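Local coordinates for enterocine A immunity protein (Enterococcus faecium, PDB 2BL8) that confers immunity to the antimicrobial activity of the pediocin-like bacteriocin enterocin A, at residues L12-I16 with L28-Q32; S48-L54 with L80-R85; A5-H10 with V34-E39. All blocks are in the same frame, centred on the assembly; numbering follows the deposited sequence.

In the fold
All three contacts join helices of one antiparallel four-helix bundle. Contacts 1 and 3 pack helix 5-17 on helix 25-38 at two levels, their centres about 10 Å apart; contact 2 closes the other pair, helix 48-64 on helix 71-84, its centre about 11 Å from that of contact 3 and 15 Å from that of contact 1. The two pairs meet through apolar side chains: L31 CD2 lies 3.9 Å from L54 CD2, and L80 CB lies 3.8 Å from I8 CG2. Contact 2 is the most buried of the three (six of its nine touching residues), while contacts 1 and 3 each run from the core to a partly exposed flank bearing a tyrosine.

Contact 1: L12-I16 with L28-Q32; sequences LYNDI and LEVLQ
The carbonyl oxygen of L28 lies at the edge of the Y13 ring and in its plane, 3.2 Å from Y13 CE1, while it also accepts the helical bond from Q32 N (2.9 Å to L28 O). This is one level of the helix 5-17 and helix 25-38 pair in an antiparallel four-helix bundle: the segments run at 155° to each other, with their axes 9.9 Å apart. Y13 reaches across because its CG is anti to the backbone N (chi1 -179°), which swings the ring onto the neighbouring helix. Besides its carbonyl, L28 gives the ring two more contacts. L28 CD2 stands over one face in a CH-pi contact, 4.0 Å from the ring centroid and 15° off the normal, and L28 CB packs on Y13 CE1. The edge that receives the carbonyl also meets L31 CB, 3.9 Å from Y13 CD1, so face and edge together probably restrict how the ring can turn.

Deeper in, the CA-CB bond of L31 is directed at helix 5-17, and the L12 side chain lies crosswise to that of L31, CD2 to CD2 4.1 Å; L54 and L58, Q73 and I77 close over this side. I16 and L28 run antiparallel alongside, and I16 CG2 comes to 3.6 Å from L28 CD2, the methyl that also covers the tyrosine face.

Contact 2: S48-L54 with L80-R85; sequences SPLINRL and LSEIGR
The CA-CB bond of I51 is directed toward helix 71-84, and the side chain sits as a knob in the hole formed by L80, S81, I83 and G84. Its first branch, CG2, lies 3.5 Å from L80 O and 3.7 Å from L80 CG. The other branch runs through CG1 with chi2 extended (173°), which carries CD1 along the neighbouring helix to G84, 3.9 Å from I51 CD1 to G84 CA; I83 CG2 lies beyond, at 4.3 Å from I51 CD1. G84 has no side chain, and the backbones come close here, S48 CA lying 4.2 Å from G84 CA. One turn on, L54 CD2 meets L80 CD2 at 3.6 Å.

Two polar bonds border this apolar centre. S48 OG donates to G84 O over 2.7 Å, in the carbonyl plane and on a lone pair, which satisfies a buried hydroxyl. R85, just past the helix end, sends NH2 to N52 OD1 at 2.9 Å; the bond is bent (137° at the hydrogen), with the donor above the amide plane. R85 NH1 is hydrogen-bonded to A95 O, tying in the C-terminal tail. Knobs-into-holes packing between antiparallel helices, at 149° here, is characteristic of a four-helix bundle.

Contact 3: A5-H10 with V34-E39; sequences AKQIVH and VYLKLE
Y35 and H10 both hold CG anti to the backbone N (chi1 -177° and -165°), and these torsions bring their rings together on the flank between helices 25-38 and 5-17. The rings meet obliquely, with planes 65° apart and centroids separated by 5.4 Å. A water joins them, 3.1 Å from H10 ND1 and at an unusually short 2.5 Å from Y35 OH; which partner donates in either bond is not decided. The water lies in the plane of the imidazole, at its edge, where ND1 can engage it.

The Y35 edge also faces the backbone of the other helix. K6 O lies in the ring plane, 3.6 Å from Y35 CE1, while it accepts the helical bond from H10 N. The near part of the K6 side chain carries its share of the packing: K6 CB is 3.9 Å from Y35 CE1, and K6 CG is 3.8 Å from L38 CB, the lysine and leucine side chains pointing opposite ways as they pass. Farther out the lysine is modelled too close to L38 O, so its course past E39 is doubtful.

On the inner side the contact is apolar. L38 CD1 touches both A5 CB and V9 CG2, each at 3.9 Å, and V9 CG1 rests beside Y35 CB. This inner row continues into the rest of the four-helix bundle: A5 reaches I51 and V34 reaches L50 and L54 on helix 48-64, while V9 touches L80 on helix 71-84.

Contact 1: L12-I16 with L28-Q32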
loop_
_atom_site.group_PDB
_atom_site.type_symbol
_atom_site.label_atom_id
_atom_site.label_comp_id
_atom_site.label_asym_id
_atom_site.label_seq_id
_atom_site.Cartn_x
_atom_site.Cartn_y
_atom_site.Cartn_z
ATOM N N LEU A 12 5.910 -1.632 -6.315
ATOM C CA LEU A 12 5.050 -0.456 -6.390
ATOM C C LEU A 12 5.927 0.795 -6.483
ATOM O O LEU A 12 5.646 1.706 -7.265
ATOM C CB LEU A 12 4.139 -0.386 -5.157
ATOM C CG LEU A 12 3.079 0.720 -5.104
ATOM C CD1 LEU A 12 2.143 0.603 -6.302
ATOM C CD2 LEU A 12 2.292 0.601 -3.805
ATOM N N TYR A 13 7.001 0.822 -5.700
ATOM C CA TYR A 13 7.918 1.958 -5.700
ATOM C C TYR A 13 8.520 2.149 -7.087
ATOM O O TYR A 13 8.491 3.247 -7.644
ATOM C CB TYR A 13 9.054 1.733 -4.697
ATOM C CG TYR A 13 10.032 2.889 -4.631
ATOM C CD1 TYR A 13 9.959 3.832 -3.609
ATOM C CD2 TYR A 13 10.999 3.067 -5.622
ATOM C CE1 TYR A 13 10.822 4.927 -3.572
ATOM C CE2 TYR A 13 11.863 4.159 -5.597
ATOM C CZ TYR A 13 11.767 5.085 -4.568
ATOM O OH TYR A 13 12.617 6.169 -4.536
ATOM N N ASN A 14 9.076 1.072 -7.635
ATOM C CA ASN A 14 9.706 1.121 -8.948
ATOM C C ASN A 14 8.750 1.503 -10.063
ATOM O O ASN A 14 9.110 2.267 -10.957
ATOM C CB ASN A 14 10.364 -0.225 -9.267
ATOM C CG ASN A 14 11.702 -0.393 -8.575
ATOM O OD1 ASN A 14 12.031 0.347 -7.647
ATOM N ND2 ASN A 14 12.480 -1.372 -9.020
ATOM N N ASP A 15 7.528 0.984 -10.016
ATOM C CA ASP A 15 6.559 1.299 -11.060
ATOM C C ASP A 15 6.201 2.783 -11.056
ATOM O O ASP A 15 6.085 3.408 -12.110
ATOM C CB ASP A 15 5.285 0.472 -10.884
ATOM C CG ASP A 15 4.420 0.485 -12.127
ATOM O OD1 ASP A 15 4.824 -0.144 -13.126
ATOM O OD2 ASP A 15 3.353 1.132 -12.113
ATOM N N ILE A 16 6.025 3.340 -9.864
ATOM C CA ILE A 16 5.679 4.749 -9.722
ATOM C C ILE A 16 6.873 5.648 -10.028
ATOM O O ILE A 16 6.737 6.676 -10.700
ATOM C CB ILE A 16 5.178 5.055 -8.284
ATOM C CG1 ILE A 16 3.808 4.410 -8.061
ATOM C CG2 ILE A 16 5.093 6.566 -8.064
ATOM C CD1 ILE A 16 3.299 4.522 -6.629
ATOM N N LEU A 28 6.533 8.078 -2.738
ATOM C CA LEU A 28 7.761 7.308 -2.906
ATOM C C LEU A 28 8.587 7.326 -1.620
ATOM O O LEU A 28 9.186 6.319 -1.242
ATOM C CB LEU A 28 8.587 7.869 -4.067
ATOM C CG LEU A 28 7.991 7.720 -5.470
ATOM C CD1 LEU A 28 8.891 8.411 -6.478
ATOM C CD2 LEU A 28 7.847 6.244 -5.821
ATOM N N GLU A 29 8.613 8.474 -0.950
ATOM C CA GLU A 29 9.364 8.612 0.291
ATOM C C GLU A 29 8.806 7.666 1.349
ATOM O O GLU A 29 9.557 7.012 2.074
ATOM C CB GLU A 29 9.292 10.057 0.790
ATOM C CG GLU A 29 10.081 10.323 2.062
ATOM C CD GLU A 29 10.102 11.793 2.429
ATOM O OE1 GLU A 29 10.495 12.609 1.568
ATOM O OE2 GLU A 29 9.730 12.133 3.574
ATOM N N VAL A 30 7.482 7.594 1.432
ATOM C CA VAL A 30 6.836 6.718 2.399
ATOM C C VAL A 30 7.100 5.255 2.055
ATOM O O VAL A 30 7.405 4.449 2.933
ATOM C CB VAL A 30 5.314 6.969 2.450
ATOM C CG1 VAL A 30 4.641 5.896 3.284
ATOM C CG2 VAL A 30 5.042 8.339 3.063
ATOM N N LEU A 31 6.984 4.908 0.777
ATOM C CA LEU A 31 7.239 3.535 0.360
ATOM C C LEU A 31 8.668 3.149 0.726
ATOM O O LEU A 31 8.922 2.038 1.195
ATOM C CB LEU A 31 7.020 3.387 -1.147
ATOM C CG LEU A 31 5.554 3.413 -1.584
ATOM C CD1 LEU A 31 5.483 3.470 -3.105
ATOM C CD2 LEU A 31 4.835 2.178 -1.051
ATOM N N GLN A 32 9.597 4.077 0.513
ATOM C CA GLN A 32 10.997 3.835 0.826
ATOM C C GLN A 32 11.150 3.507 2.304
ATOM O O GLN A 32 11.780 2.514 2.666
ATOM C CB GLN A 32 11.836 5.072 0.496
ATOM C CG GLN A 32 13.284 4.957 0.952
ATOM C CD GLN A 32 14.071 3.951 0.142
ATOM O OE1 GLN A 32 14.411 4.202 -1.015
ATOM N NE2 GLN A 32 14.363 2.803 0.743
#

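Contact 2: S48-L54 with L80-R85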
loop_
_atom_site.group_PDB
_atom_site.type_symbol
_atom_site.label_atom_id
_atom_site.label_comp_id
_atom_site.label_asym_id
_atom_site.label_seq_id
_atom_site.Cartn_x
_atom_site.Cartn_y
_atom_site.Cartn_z
ATOM N N SER A 48 1.939 -6.467 9.594
ATOM C CA SER A 48 0.555 -6.182 9.219
ATOM C C SER A 48 0.129 -4.766 9.590
ATOM O O SER A 48 -0.502 -4.076 8.794
ATOM C CB SER A 48 -0.394 -7.199 9.857
ATOM O OG SER A 48 -0.172 -8.491 9.320
ATOM N N PRO A 49 0.464 -4.312 10.810
ATOM C CA PRO A 49 0.086 -2.957 11.222
ATOM C C PRO A 49 0.718 -1.893 10.323
ATOM O O PRO A 49 0.069 -0.911 9.943
ATOM C CB PRO A 49 0.604 -2.878 12.656
ATOM C CG PRO A 49 0.505 -4.294 13.127
ATOM C CD PRO A 49 1.033 -5.063 11.944
ATOM N N LEU A 50 1.985 -2.097 9.983
ATOM C CA LEU A 50 2.708 -1.157 9.140
ATOM C C LEU A 50 2.084 -1.129 7.753
ATOM O O LEU A 50 1.875 -0.063 7.176
ATOM C CB LEU A 50 4.180 -1.557 9.033
ATOM C CG LEU A 50 5.056 -0.606 8.219
ATOM C CD1 LEU A 50 5.052 0.766 8.877
ATOM C CD2 LEU A 50 6.466 -1.158 8.127
ATOM N N ILE A 51 1.791 -2.311 7.230
ATOM C CA ILE A 51 1.184 -2.428 5.913
ATOM C C ILE A 51 -0.149 -1.690 5.870
ATOM O O ILE A 51 -0.420 -0.946 4.927
ATOM C CB ILE A 51 0.958 -3.908 5.546
ATOM C CG1 ILE A 51 2.312 -4.590 5.324
ATOM C CG2 ILE A 51 0.075 -4.024 4.303
ATOM C CD1 ILE A 51 2.217 -6.077 5.112
ATOM N N ASN A 52 -0.982 -1.883 6.888
ATOM C CA ASN A 52 -2.279 -1.219 6.893
ATOM C C ASN A 52 -2.148 0.296 6.976
ATOM O O ASN A 52 -2.904 1.024 6.329
ATOM C CB ASN A 52 -3.150 -1.726 8.036
ATOM C CG ASN A 52 -4.606 -1.389 7.823
ATOM O OD1 ASN A 52 -5.219 -1.862 6.870
ATOM N ND2 ASN A 52 -5.160 -0.551 8.688
ATOM N N ARG A 53 -1.193 0.778 7.768
ATOM C CA ARG A 53 -0.978 2.214 7.879
ATOM C C ARG A 53 -0.581 2.756 6.508
ATOM O O ARG A 53 -0.985 3.855 6.116
ATOM C CB ARG A 53 0.132 2.517 8.892
ATOM C CG ARG A 53 -0.247 2.223 10.334
ATOM C CD ARG A 53 0.910 2.485 11.302
ATOM N NE ARG A 53 1.432 3.847 11.215
ATOM C CZ ARG A 53 2.372 4.243 10.360
ATOM N NH1 ARG A 53 2.909 3.381 9.506
ATOM N NH2 ARG A 53 2.778 5.506 10.358
ATOM N N LEU A 54 0.211 1.977 5.784
ATOM C CA LEU A 54 0.667 2.376 4.461
ATOM C C LEU A 54 -0.498 2.467 3.488
ATOM O O LEU A 54 -0.616 3.439 2.741
ATOM C CB LEU A 54 1.704 1.384 3.929
ATOM C CG LEU A 54 2.082 1.570 2.455
ATOM C CD1 LEU A 54 2.648 2.967 2.224
ATOM C CD2 LEU A 54 3.091 0.512 2.055
ATOM N N LEU A 80 -0.866 -6.149 -1.464
ATOM C CA LEU A 80 -0.134 -5.801 -0.249
ATOM C C LEU A 80 -1.041 -5.946 0.974
ATOM O O LEU A 80 -0.651 -6.524 1.988
ATOM C CB LEU A 80 0.413 -4.372 -0.339
ATOM C CG LEU A 80 1.339 -3.955 0.810
ATOM C CD1 LEU A 80 2.549 -4.875 0.867
ATOM C CD2 LEU A 80 1.774 -2.511 0.617
ATOM N N SER A 81 -2.260 -5.433 0.879
ATOM C CA SER A 81 -3.176 -5.548 1.996
ATOM C C SER A 81 -3.519 -7.012 2.267
ATOM O O SER A 81 -3.687 -7.413 3.421
ATOM C CB SER A 81 -4.457 -4.771 1.723
ATOM O OG SER A 81 -5.294 -4.824 2.859
ATOM N N GLU A 82 -3.630 -7.809 1.207
ATOM C CA GLU A 82 -3.951 -9.227 1.376
ATOM C C GLU A 82 -2.871 -9.911 2.210
ATOM O O GLU A 82 -3.168 -10.777 3.042
ATOM C CB GLU A 82 -4.083 -9.914 0.015
ATOM C CG GLU A 82 -5.229 -9.376 -0.825
ATOM C CD GLU A 82 -5.380 -10.100 -2.150
ATOM O OE1 GLU A 82 -4.382 -10.205 -2.891
ATOM O OE2 GLU A 82 -6.501 -10.558 -2.452
ATOM N N ILE A 83 -1.620 -9.520 1.992
ATOM C CA ILE A 83 -0.513 -10.087 2.755
ATOM C C ILE A 83 -0.650 -9.684 4.216
ATOM O O ILE A 83 -0.423 -10.493 5.116
ATOM C CB ILE A 83 0.845 -9.586 2.218
ATOM C CG1 ILE A 83 1.097 -10.185 0.834
ATOM C CG2 ILE A 83 1.965 -9.951 3.191
ATOM C CD1 ILE A 83 2.378 -9.709 0.183
ATOM N N GLY A 84 -1.022 -8.429 4.444
ATOM C CA GLY A 84 -1.183 -7.937 5.796
ATOM C C GLY A 84 -2.359 -8.589 6.493
ATOM O O GLY A 84 -2.352 -8.766 7.710
ATOM N N ARG A 85 -3.370 -8.953 5.713
ATOM C CA ARG A 85 -4.566 -9.578 6.256
ATOM C C ARG A 85 -4.702 -11.023 5.824
ATOM O O ARG A 85 -5.566 -11.368 5.012
ATOM C CB ARG A 85 -5.803 -8.781 5.838
ATOM C CG ARG A 85 -5.839 -7.399 6.466
ATOM C CD ARG A 85 -7.098 -6.617 6.109
ATOM N NE ARG A 85 -7.000 -5.247 6.610
ATOM C CZ ARG A 85 -7.978 -4.350 6.564
ATOM N NH1 ARG A 85 -9.153 -4.669 6.035
ATOM N NH2 ARG A 85 -7.773 -3.129 7.048
#

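Contact 3: A5-H10 with V34-E39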
loop_
_atom_site.group_PDB
_atom_site.type_symbol
_atom_site.label_atom_id
_atom_site.label_comp_id
_atom_site.label_asym_id
_atom_site.label_seq_id
_atom_site.Cartn_x
_atom_site.Cartn_y
_atom_site.Cartn_z
ATOM N N ALA A 5 5.713 -9.034 1.190
ATOM C CA ALA A 5 5.536 -7.594 1.382
ATOM C C ALA A 5 6.651 -6.740 0.781
ATOM O O ALA A 5 6.379 -5.782 0.052
ATOM C CB ALA A 5 5.386 -7.280 2.867
ATOM N N LYS A 6 7.903 -7.072 1.087
ATOM C CA LYS A 6 9.023 -6.305 0.544
ATOM C C LYS A 6 8.953 -6.250 -0.976
ATOM O O LYS A 6 9.214 -5.211 -1.585
ATOM C CB LYS A 6 10.367 -6.929 0.926
ATOM C CG LYS A 6 10.710 -6.924 2.397
ATOM C CD LYS A 6 12.078 -7.563 2.586
ATOM C CE LYS A 6 12.386 -7.836 4.044
ATOM N NZ LYS A 6 13.703 -8.522 4.207
ATOM N N GLN A 7 8.614 -7.378 -1.586
ATOM C CA GLN A 7 8.533 -7.465 -3.035
ATOM C C GLN A 7 7.470 -6.537 -3.604
ATOM O O GLN A 7 7.719 -5.817 -4.570
ATOM C CB GLN A 7 8.240 -8.905 -3.462
ATOM C CG GLN A 7 8.400 -9.153 -4.953
ATOM C CD GLN A 7 8.135 -10.597 -5.331
ATOM O OE1 GLN A 7 8.575 -11.519 -4.643
ATOM N NE2 GLN A 7 7.421 -10.803 -6.432
ATOM N N ILE A 8 6.286 -6.554 -3.003
ATOM C CA ILE A 8 5.207 -5.703 -3.482
ATOM C C ILE A 8 5.540 -4.223 -3.316
ATOM O O ILE A 8 5.310 -3.428 -4.224
ATOM C CB ILE A 8 3.889 -6.016 -2.756
ATOM C CG1 ILE A 8 3.510 -7.488 -2.971
ATOM C CG2 ILE A 8 2.791 -5.101 -3.270
ATOM C CD1 ILE A 8 3.325 -7.880 -4.413
ATOM N N VAL A 9 6.096 -3.855 -2.166
ATOM C CA VAL A 9 6.464 -2.464 -1.917
ATOM C C VAL A 9 7.528 -2.032 -2.915
ATOM O O VAL A 9 7.450 -0.944 -3.487
ATOM C CB VAL A 9 7.012 -2.273 -0.485
ATOM C CG1 VAL A 9 7.619 -0.886 -0.334
ATOM C CG2 VAL A 9 5.892 -2.459 0.523
ATOM N N HIS A 10 8.525 -2.891 -3.116
ATOM C CA HIS A 10 9.608 -2.606 -4.051
ATOM C C HIS A 10 9.037 -2.431 -5.455
ATOM O O HIS A 10 9.402 -1.497 -6.167
ATOM C CB HIS A 10 10.628 -3.751 -4.031
ATOM C CG HIS A 10 11.935 -3.413 -4.680
ATOM N ND1 HIS A 10 13.062 -4.194 -4.528
ATOM C CD2 HIS A 10 12.299 -2.383 -5.480
ATOM C CE1 HIS A 10 14.063 -3.658 -5.202
ATOM N NE2 HIS A 10 13.626 -2.556 -5.790
ATOM N N VAL A 34 8.918 2.467 4.451
ATOM C CA VAL A 34 8.278 1.202 4.792
ATOM C C VAL A 34 9.155 0.012 4.399
ATOM O O VAL A 34 9.292 -0.946 5.163
ATOM C CB VAL A 34 6.900 1.087 4.094
ATOM C CG1 VAL A 34 6.290 -0.285 4.336
ATOM C CG2 VAL A 34 5.979 2.162 4.620
ATOM N N TYR A 35 9.749 0.085 3.211
ATOM C CA TYR A 35 10.615 -0.979 2.708
ATOM C C TYR A 35 11.748 -1.262 3.687
ATOM O O TYR A 35 12.005 -2.414 4.035
ATOM C CB TYR A 35 11.220 -0.592 1.356
ATOM C CG TYR A 35 12.071 -1.688 0.753
ATOM C CD1 TYR A 35 11.490 -2.772 0.100
ATOM C CD2 TYR A 35 13.462 -1.657 0.869
ATOM C CE1 TYR A 35 12.271 -3.802 -0.423
ATOM C CE2 TYR A 35 14.251 -2.678 0.350
ATOM C CZ TYR A 35 13.651 -3.747 -0.292
ATOM O OH TYR A 35 14.432 -4.767 -0.790
ATOM N N LEU A 36 12.430 -0.206 4.116
ATOM C CA LEU A 36 13.533 -0.349 5.059
ATOM C C LEU A 36 13.071 -1.022 6.354
ATOM O O LEU A 36 13.766 -1.887 6.895
ATOM C CB LEU A 36 14.154 1.019 5.355
ATOM C CG LEU A 36 14.896 1.648 4.166
ATOM C CD1 LEU A 36 15.302 3.072 4.504
ATOM C CD2 LEU A 36 16.115 0.805 3.809
ATOM N N LYS A 37 11.897 -0.632 6.848
ATOM C CA LYS A 37 11.362 -1.224 8.071
ATOM C C LYS A 37 11.062 -2.708 7.896
ATOM O O LYS A 37 11.288 -3.504 8.809
ATOM C CB LYS A 37 10.085 -0.500 8.507
ATOM C CG LYS A 37 10.312 0.915 8.994
ATOM C CD LYS A 37 9.048 1.491 9.610
ATOM C CE LYS A 37 9.298 2.882 10.167
ATOM N NZ LYS A 37 10.407 2.873 11.161
ATOM N N LEU A 38 10.555 -3.076 6.723
ATOM C CA LEU A 38 10.221 -4.467 6.435
ATOM C C LEU A 38 11.449 -5.374 6.366
ATOM O O LEU A 38 11.319 -6.595 6.369
ATOM C CB LEU A 38 9.433 -4.561 5.123
ATOM C CG LEU A 38 8.005 -4.000 5.143
ATOM C CD1 LEU A 38 7.413 -4.034 3.744
ATOM C CD2 LEU A 38 7.145 -4.813 6.097
ATOM N N GLU A 39 12.636 -4.779 6.302
ATOM C CA GLU A 39 13.867 -5.565 6.246
ATOM C C GLU A 39 14.408 -5.823 7.650
ATOM O O GLU A 39 15.441 -6.477 7.816
ATOM C CB GLU A 39 14.931 -4.846 5.406
ATOM C CG GLU A 39 14.638 -4.834 3.911
ATOM C CD GLU A 39 15.715 -4.131 3.108
ATOM O OE1 GLU A 39 15.973 -2.944 3.385
ATOM O OE2 GLU A 39 16.301 -4.763 2.201
HETATM O O HOH W 1 13.334 -6.443 -2.349
#